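Long-range contacts in motility protein B (Helicobacter pylori, PDB 3CYP), which probably forms, with MotA, the stator of the flagellar motor, its periplasmic OmpA-like domain perhaps fastening the torque-generating machinery to the cell wall: residues L33-I39 / F113-D119; A66-M70 / L83-S87. All coordinates share one frame; numbering follows the deposited sequence.

Interaction 1 (L33-I39 / F113-D119); sequences LPKRVHI and FSTDAND
His38 and Ser114 form an antiparallel, hydrogen-bonded pair, joined by Ser114 N to His38 O (2.7 Å, close to straight) and by His38 N to Ser114 O (3.1 Å), while Ile39 and Phe113 beside them make the non-hydrogen-bonded pair. On the face that carries Ile39 and Phe113, the two side chains run in parallel; CD1 of Ile39 comes within 3.4 Å of Phe113 CD1, and Leu33 CD1 reaches the same ring at its edge. Beyond the strands Val37 CG2 packs on Asp119 CB, and a salt-bridge network is added. The Arg36 chain bends at its third torsion (chi3 58°) and brings NH1 and NH2 end-on to a single oxygen, Asp116 OD2, at 2.8 and 2.7 Å. This oxygen lies in the guanidinium plane, but both nitrogens approach it from one face of the carboxylate, whose plane is turned 53° from theirs. A longer salt bridge, Arg36 NH1 to Asp119 OD2 (3.3 Å), is supplemented by a water linking the same two atoms. Asp116 also caps the following helix: its OD1 accepts from Asp119 N at 2.8 Å in a straight bond, consistent with the carboxylate being held in place for Arg36. Pro34 and Asp119 lie antiparallel, proline CB and CG against the carboxylate. Helix 117-131 packs on residues 33-39, Ile126 on Leu33 and Ile123 on Val37, while strand 83-87 bonds to Ile39 through Ser84.

Interaction 2 (A66-M70 / L83-S87); sequences AYRVM and LSFSS
Met70 reaches from helix 58-75 to the face of strand 83-87 that carries Leu83 and Phe85, and each side-chain atom beyond CB meets the strand. From CB, which points toward the strand, the chain runs extended, with CG opposite the backbone N (chi1 -166°). CG lies along Leu83, 4.0 Å from its CD1. SD then lies against the strand backbone, 3.7 Å from Ser84 C, and beside the Phe85 ring, a Met-aromatic contact in which the sulfur sits 5.2 Å from the ring centroid and well off its normal. A bend at the last torsion (chi3 68°) swings CE round to Phe85 CD1 at 3.8 Å. Tyr67 meets the same ring, its CB standing over the centre of one face in a CH-pi contact, 4.1 Å from the centroid. The tyrosine ring itself is oblique to it, the planes 53° apart. One turn before Met70, Ala66 CB rests against Phe85 CB (4.0 Å) and near Ser86 O. Mainly apolar side chains meet, though Ala66 CB and Met70 SD also touch the strand backbone; Ser84 and Ser86, on the other side, bond to Asn40. A second subunit also packs here, its Leu83 on Phe85 and its Tyr67 on Met70. Helix and strand run nearly antiparallel, their axes 7.9 Å apart, as expected where the helix of a beta-alpha-beta unit packs on its closing strand in this OmpA-like domain.

In the fold
Interaction 1 lies at an end of the sheet and interaction 2 on one face of it. Strand 38-44 joins them: interaction 1 pairs its beginning with strand 108-114, and its other edge lies beside strand 83-87 of interaction 2. The centres are 18 Å apart, yet the contacts meet directly, with a probable hydrogen bond from Ser84 N to Ile39 O (3.1 Å) and Ile39 CG2 packed on Leu83 CD2 (3.7 Å). Along the chain, interaction 2 is nested within the loop closed by interaction 1. Interaction 2 is buried, its centre about 8 Å from that of the chain, and adjoins the second subunit; the partly buried interaction 1 has its centre about 17 Å from the chain's.

Interaction 1 (L33-I39 / F113-D119)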
ATOM      1  N   LEU B  33      -7.344  16.002  -8.823  1.00 15.09           N
ATOM      2  CA  LEU B  33      -8.680  15.440  -8.505  1.00 14.96           C
ATOM      3  C   LEU B  33      -9.219  15.943  -7.183  1.00 14.88           C
ATOM      4  O   LEU B  33      -8.477  16.335  -6.278  1.00 15.98           O
ATOM      5  CB  LEU B  33      -8.617  13.894  -8.419  1.00 14.92           C
ATOM      6  CG  LEU B  33      -8.093  13.190  -9.646  1.00 14.58           C
ATOM      7  CD1 LEU B  33      -8.124  11.682  -9.471  1.00 15.41           C
ATOM      8  CD2 LEU B  33      -8.814  13.611 -10.940  1.00 15.81           C
ATOM      9  N   PRO B  34     -10.564  15.870  -7.033  1.00 16.26           N
ATOM     10  CA  PRO B  34     -11.177  16.115  -5.740  1.00 17.62           C
ATOM     11  C   PRO B  34     -10.568  15.240  -4.675  1.00 17.71           C
ATOM     12  O   PRO B  34     -10.293  14.052  -4.935  1.00 16.81           O
ATOM     13  CB  PRO B  34     -12.649  15.765  -5.997  1.00 18.61           C
ATOM     14  CG  PRO B  34     -12.864  15.991  -7.399  1.00 17.18           C
ATOM     15  CD  PRO B  34     -11.565  15.522  -8.049  1.00 17.33           C
ATOM     16  N   LYS B  35     -10.389  15.790  -3.476  1.00 18.75           N
ATOM     17  CA  LYS B  35      -9.804  15.083  -2.359  1.00 20.12           C
ATOM     18  C   LYS B  35     -10.543  13.811  -1.986  1.00 19.03           C
ATOM     19  O   LYS B  35      -9.925  12.887  -1.468  1.00 19.40           O
ATOM     20  CB  LYS B  35      -9.764  15.976  -1.119  1.00 22.41           C
ATOM     21  CG  LYS B  35      -8.818  17.130  -1.221  1.00 25.70           C
ATOM     22  CD  LYS B  35      -8.866  18.003   0.047  1.00 26.90           C
ATOM     23  CE  LYS B  35     -10.261  18.568   0.376  1.00 31.67           C
ATOM     24  NZ  LYS B  35     -10.631  19.750  -0.442  1.00 35.16           N
ATOM     25  N   ARG B  36     -11.845  13.752  -2.272  1.00 18.40           N
ATOM     26  CA  ARG B  36     -12.622  12.576  -1.902  1.00 17.28           C
ATOM     27  C   ARG B  36     -12.426  11.410  -2.866  1.00 17.05           C
ATOM     28  O   ARG B  36     -12.939  10.314  -2.606  1.00 18.22           O
ATOM     29  CB  ARG B  36     -14.115  12.918  -1.732  1.00 17.23           C
ATOM     30  CG  ARG B  36     -14.384  13.626  -0.442  1.00 18.83           C
ATOM     31  CD  ARG B  36     -15.807  14.205  -0.357  1.00 21.90           C
ATOM     32  NE  ARG B  36     -16.859  13.208  -0.508  1.00 25.60           N
ATOM     33  CZ  ARG B  36     -17.656  13.091  -1.563  1.00 24.52           C
ATOM     34  NH1 ARG B  36     -17.499  13.873  -2.639  1.00 26.77           N
ATOM     35  NH2 ARG B  36     -18.609  12.169  -1.558  1.00 26.79           N
ATOM     36  N   VAL B  37     -11.729  11.646  -3.974  1.00 15.05           N
ATOM     37  CA  VAL B  37     -11.482  10.600  -4.954  1.00 15.15           C
ATOM     38  C   VAL B  37     -10.191   9.881  -4.492  1.00 15.28           C
ATOM     39  O   VAL B  37      -9.133  10.505  -4.250  1.00 15.14           O
ATOM     40  CB  VAL B  37     -11.292  11.156  -6.416  1.00 15.13           C
ATOM     41  CG1 VAL B  37     -10.838  10.019  -7.374  1.00 14.98           C
ATOM     42  CG2 VAL B  37     -12.574  11.883  -6.918  1.00 16.90           C
ATOM     43  N   HIS B  38     -10.264   8.564  -4.388  1.00 13.00           N
ATOM     44  CA  HIS B  38      -9.099   7.754  -4.082  1.00 13.04           C
ATOM     45  C   HIS B  38      -8.748   6.866  -5.277  1.00 12.16           C
ATOM     46  O   HIS B  38      -9.530   6.715  -6.233  1.00 11.81           O
ATOM     47  CB  HIS B  38      -9.334   6.935  -2.825  1.00 12.13           C
ATOM     48  CG  HIS B  38      -9.332   7.743  -1.560  1.00 15.07           C
ATOM     49  ND1 HIS B  38      -8.843   7.242  -0.374  1.00 18.64           N
ATOM     50  CD2 HIS B  38      -9.783   8.989  -1.290  1.00 19.52           C
ATOM     51  CE1 HIS B  38      -8.929   8.182   0.562  1.00 18.94           C
ATOM     52  NE2 HIS B  38      -9.515   9.242   0.040  1.00 18.51           N
ATOM     53  N   ILE B  39      -7.523   6.359  -5.235  1.00 12.29           N
ATOM     54  CA  ILE B  39      -6.909   5.616  -6.330  1.00 11.55           C
ATOM     55  C   ILE B  39      -6.427   4.269  -5.799  1.00 11.22           C
ATOM     56  O   ILE B  39      -5.723   4.228  -4.787  1.00 11.12           O
ATOM     57  CB  ILE B  39      -5.682   6.403  -6.828  1.00 11.75           C
ATOM     58  CG1 ILE B  39      -6.139   7.776  -7.359  1.00 13.76           C
ATOM     59  CG2 ILE B  39      -4.836   5.559  -7.833  1.00 12.78           C
ATOM     60  CD1 ILE B  39      -6.855   7.712  -8.591  1.00 14.78           C
ATOM     61  N   PHE B 113     -10.168   4.404 -10.074  1.00 11.99           N
ATOM     62  CA  PHE B 113     -10.623   5.580  -9.334  1.00 12.60           C
ATOM     63  C   PHE B 113     -11.830   5.178  -8.475  1.00 12.49           C
ATOM     64  O   PHE B 113     -12.725   4.466  -8.945  1.00 13.52           O
ATOM     65  CB  PHE B 113     -11.096   6.641 -10.313  1.00 12.88           C
ATOM     66  CG  PHE B 113     -10.019   7.093 -11.260  1.00 14.33           C
ATOM     67  CD1 PHE B 113      -9.241   8.158 -10.956  1.00 14.36           C
ATOM     68  CD2 PHE B 113      -9.779   6.373 -12.425  1.00 14.89           C
ATOM     69  CE1 PHE B 113      -8.207   8.553 -11.829  1.00 14.81           C
ATOM     70  CE2 PHE B 113      -8.738   6.732 -13.303  1.00 16.02           C
ATOM     71  CZ  PHE B 113      -7.979   7.818 -13.012  1.00 15.17           C
ATOM     72  N   SER B 114     -11.835   5.664  -7.245  1.00 12.66           N
ATOM     73  CA  SER B 114     -12.982   5.509  -6.354  1.00 11.84           C
ATOM     74  C   SER B 114     -13.602   6.913  -6.209  1.00 11.47           C
ATOM     75  O   SER B 114     -12.994   7.809  -5.632  1.00 12.15           O
ATOM     76  CB  SER B 114     -12.538   4.970  -4.997  1.00 12.21           C
ATOM     77  OG  SER B 114     -13.578   5.054  -4.046  1.00 15.30           O
ATOM     78  N   THR B 115     -14.815   7.053  -6.714  1.00 11.58           N
ATOM     79  CA  THR B 115     -15.415   8.355  -6.835  1.00 12.49           C
ATOM     80  C   THR B 115     -16.941   8.322  -6.662  1.00 13.27           C
ATOM     81  O   THR B 115     -17.585   7.346  -7.037  1.00 13.35           O
ATOM     82  CB  THR B 115     -15.111   8.956  -8.230  1.00 13.83           C
ATOM     83  OG1 THR B 115     -15.674  10.265  -8.311  1.00 14.66           O
ATOM     84  CG2 THR B 115     -15.646   8.054  -9.359  1.00 13.96           C
ATOM     85  N   ASP B 116     -17.476   9.396  -6.129  1.00 13.71           N
ATOM     86  CA  ASP B 116     -18.952   9.531  -6.141  1.00 14.24           C
ATOM     87  C   ASP B 116     -19.394  10.018  -7.514  1.00 15.15           C
ATOM     88  O   ASP B 116     -18.559  10.326  -8.374  1.00 15.91           O
ATOM     89  CB  ASP B 116     -19.462  10.351  -4.954  1.00 13.82           C
ATOM     90  CG  ASP B 116     -19.300  11.862  -5.108  1.00 16.90           C
ATOM     91  OD1 ASP B 116     -19.066  12.363  -6.206  1.00 18.20           O
ATOM     92  OD2 ASP B 116     -19.456  12.572  -4.087  1.00 21.43           O
ATOM     93  N   ALA B 117     -20.700  10.087  -7.724  1.00 16.14           N
ATOM     94  CA  ALA B 117     -21.240  10.360  -9.051  1.00 16.99           C
ATOM     95  C   ALA B 117     -20.910  11.796  -9.473  1.00 17.98           C
ATOM     96  O   ALA B 117     -20.724  12.059 -10.662  1.00 21.19           O
ATOM     97  CB  ALA B 117     -22.745  10.178  -9.057  1.00 18.04           C
ATOM     98  N   ASN B 118     -20.885  12.717  -8.534  1.00 18.94           N
ATOM     99  CA  ASN B 118     -20.662  14.135  -8.883  1.00 18.43           C
ATOM    100  C   ASN B 118     -19.221  14.416  -9.272  1.00 19.36           C
ATOM    101  O   ASN B 118     -18.983  15.114 -10.268  1.00 20.26           O
ATOM    102  CB  ASN B 118     -21.078  15.029  -7.744  1.00 19.02           C
ATOM    103  CG  ASN B 118     -22.553  14.895  -7.456  1.00 19.05           C
ATOM    104  OD1 ASN B 118     -23.349  14.875  -8.394  1.00 22.46           O
ATOM    105  ND2 ASN B 118     -22.908  14.700  -6.193  1.00 22.75           N
ATOM    106  N   ASP B 119     -18.283  13.873  -8.491  1.00 17.79           N
ATOM    107  CA  ASP B 119     -16.841  14.026  -8.797  1.00 18.15           C
ATOM    108  C   ASP B 119     -16.439  13.307 -10.089  1.00 17.88           C
ATOM    109  O   ASP B 119     -15.431  13.656 -10.713  1.00 17.60           O
ATOM    110  CB  ASP B 119     -15.980  13.522  -7.635  1.00 17.85           C
ATOM    111  CG  ASP B 119     -15.974  14.467  -6.447  1.00 17.70           C
ATOM    112  OD1 ASP B 119     -16.376  15.660  -6.585  1.00 18.72           O
ATOM    113  OD2 ASP B 119     -15.579  14.041  -5.340  1.00 18.40           O
TER
HETATM  114  O   HOH W   1     -12.844   7.406  -2.515  1.00 21.07           O
HETATM  115  O   HOH W   2     -15.569  15.926  -3.595  1.00 32.68           O

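Interaction 2 (A66-M70 / L83-S87)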
ATOM      1  N   ALA B  66       2.277  -3.642  -8.399  1.00 11.69           N
ATOM      2  CA  ALA B  66       1.343  -2.605  -7.949  1.00 12.25           C
ATOM      3  C   ALA B  66       1.994  -1.733  -6.899  1.00 11.54           C
ATOM      4  O   ALA B  66       1.895  -0.500  -6.948  1.00 12.85           O
ATOM      5  CB  ALA B  66       0.085  -3.232  -7.436  1.00 12.66           C
ATOM      6  N   TYR B  67       2.653  -2.355  -5.917  1.00 13.26           N
ATOM      7  CA  TYR B  67       3.332  -1.610  -4.859  1.00 13.16           C
ATOM      8  C   TYR B  67       4.377  -0.631  -5.435  1.00 12.48           C
ATOM      9  O   TYR B  67       4.444   0.532  -5.070  1.00 12.36           O
ATOM     10  CB  TYR B  67       3.961  -2.603  -3.878  1.00 14.07           C
ATOM     11  CG  TYR B  67       4.899  -1.959  -2.879  1.00 15.25           C
ATOM     12  CD1 TYR B  67       4.429  -1.018  -1.971  1.00 15.67           C
ATOM     13  CD2 TYR B  67       6.261  -2.236  -2.881  1.00 16.60           C
ATOM     14  CE1 TYR B  67       5.290  -0.377  -1.064  1.00 15.91           C
ATOM     15  CE2 TYR B  67       7.130  -1.617  -1.958  1.00 17.18           C
ATOM     16  CZ  TYR B  67       6.621  -0.705  -1.046  1.00 16.93           C
ATOM     17  OH  TYR B  67       7.431  -0.073  -0.102  1.00 19.75           O
ATOM     18  N   ARG B  68       5.193  -1.121  -6.368  1.00 12.75           N
ATOM     19  CA  ARG B  68       6.242  -0.316  -6.960  1.00 14.40           C
ATOM     20  C   ARG B  68       5.672   0.867  -7.724  1.00 12.58           C
ATOM     21  O   ARG B  68       6.182   1.962  -7.614  1.00 13.80           O
ATOM     22  CB  ARG B  68       7.139  -1.169  -7.870  1.00 14.16           C
ATOM     23  CG  ARG B  68       8.068  -2.050  -7.016  1.00 17.44           C
ATOM     24  CD  ARG B  68       8.922  -3.002  -7.791  1.00 20.98           C
ATOM     25  NE  ARG B  68       9.450  -2.468  -9.044  1.00 26.24           N
ATOM     26  CZ  ARG B  68      10.569  -1.756  -9.184  1.00 29.25           C
ATOM     27  NH1 ARG B  68      11.319  -1.410  -8.144  1.00 33.16           N
ATOM     28  NH2 ARG B  68      10.936  -1.363 -10.385  1.00 30.99           N
ATOM     29  N   VAL B  69       4.601   0.641  -8.471  1.00 12.27           N
ATOM     30  CA  VAL B  69       3.942   1.733  -9.178  1.00 12.97           C
ATOM     31  C   VAL B  69       3.434   2.731  -8.145  1.00 12.17           C
ATOM     32  O   VAL B  69       3.561   3.957  -8.293  1.00 11.85           O
ATOM     33  CB  VAL B  69       2.847   1.251 -10.116  1.00 12.63           C
ATOM     34  CG1 VAL B  69       1.960   2.430 -10.569  1.00 13.38           C
ATOM     35  CG2 VAL B  69       3.523   0.569 -11.333  1.00 12.48           C
ATOM     36  N   MET B  70       2.788   2.225  -7.097  1.00 12.31           N
ATOM     37  CA  MET B  70       2.263   3.111  -6.026  1.00 12.71           C
ATOM     38  C   MET B  70       3.369   3.995  -5.385  1.00 12.58           C
ATOM     39  O   MET B  70       3.166   5.207  -5.149  1.00 12.47           O
ATOM     40  CB  MET B  70       1.517   2.308  -4.956  1.00 12.87           C
ATOM     41  CG  MET B  70       0.708   3.204  -4.082  1.00 13.14           C
ATOM     42  SD  MET B  70       0.045   2.323  -2.625  1.00 13.83           S
ATOM     43  CE  MET B  70       1.542   1.983  -1.703  1.00 18.83           C
ATOM     44  N   LEU B  83      -4.170   6.767  -1.732  1.00 14.62           N
ATOM     45  CA  LEU B  83      -3.659   5.590  -2.428  1.00 13.01           C
ATOM     46  C   LEU B  83      -3.806   4.275  -1.679  1.00 12.54           C
ATOM     47  O   LEU B  83      -3.770   4.228  -0.433  1.00 14.22           O
ATOM     48  CB  LEU B  83      -2.175   5.781  -2.757  1.00 12.65           C
ATOM     49  CG  LEU B  83      -1.889   6.674  -3.940  1.00 13.57           C
ATOM     50  CD1 LEU B  83      -0.402   7.066  -3.890  1.00 13.97           C
ATOM     51  CD2 LEU B  83      -2.244   5.986  -5.273  1.00 12.88           C
ATOM     52  N   SER B  84      -3.955   3.200  -2.444  1.00 11.63           N
ATOM     53  CA  SER B  84      -3.841   1.831  -1.972  1.00 11.58           C
ATOM     54  C   SER B  84      -3.350   1.000  -3.145  1.00 12.89           C
ATOM     55  O   SER B  84      -3.380   1.461  -4.289  1.00 13.19           O
ATOM     56  CB  SER B  84      -5.185   1.333  -1.490  1.00 12.54           C
ATOM     57  OG  SER B  84      -6.130   1.280  -2.512  1.00 12.61           O
ATOM     58  N   PHE B  85      -2.905  -0.216  -2.853  1.00 12.91           N
ATOM     59  CA  PHE B  85      -2.544  -1.182  -3.906  1.00 12.84           C
ATOM     60  C   PHE B  85      -3.164  -2.536  -3.659  1.00 13.20           C
ATOM     61  O   PHE B  85      -3.436  -2.915  -2.489  1.00 14.08           O
ATOM     62  CB  PHE B  85      -1.034  -1.292  -4.089  1.00 13.56           C
ATOM     63  CG  PHE B  85      -0.323  -2.116  -3.026  1.00 12.21           C
ATOM     64  CD1 PHE B  85       0.014  -1.544  -1.789  1.00 15.99           C
ATOM     65  CD2 PHE B  85      -0.012  -3.458  -3.253  1.00 16.40           C
ATOM     66  CE1 PHE B  85       0.687  -2.291  -0.824  1.00 15.83           C
ATOM     67  CE2 PHE B  85       0.650  -4.203  -2.265  1.00 15.56           C
ATOM     68  CZ  PHE B  85       0.985  -3.606  -1.058  1.00 13.13           C
ATOM     69  N   SER B  86      -3.407  -3.258  -4.745  1.00 13.57           N
ATOM     70  CA  SER B  86      -4.072  -4.532  -4.656  1.00 14.71           C
ATOM     71  C   SER B  86      -3.468  -5.481  -5.635  1.00 15.57           C
ATOM     72  O   SER B  86      -3.174  -5.116  -6.764  1.00 16.38           O
ATOM     73  CB  SER B  86      -5.565  -4.403  -4.879  1.00 15.09           C
ATOM     74  OG  SER B  86      -6.182  -3.564  -3.919  1.00 15.85           O
ATOM     75  N   SER B  87      -3.266  -6.708  -5.195  1.00 15.96           N
ATOM     76  CA  SER B  87      -2.787  -7.759  -6.089  1.00 17.39           C
ATOM     77  C   SER B  87      -3.922  -8.647  -6.563  1.00 17.65           C
ATOM     78  O   SER B  87      -4.648  -9.207  -5.754  1.00 17.30           O
ATOM     79  CB  SER B  87      -1.719  -8.605  -5.406  1.00 18.53           C
ATOM     80  OG  SER B  87      -1.416  -9.669  -6.316  1.00 18.40           O
TER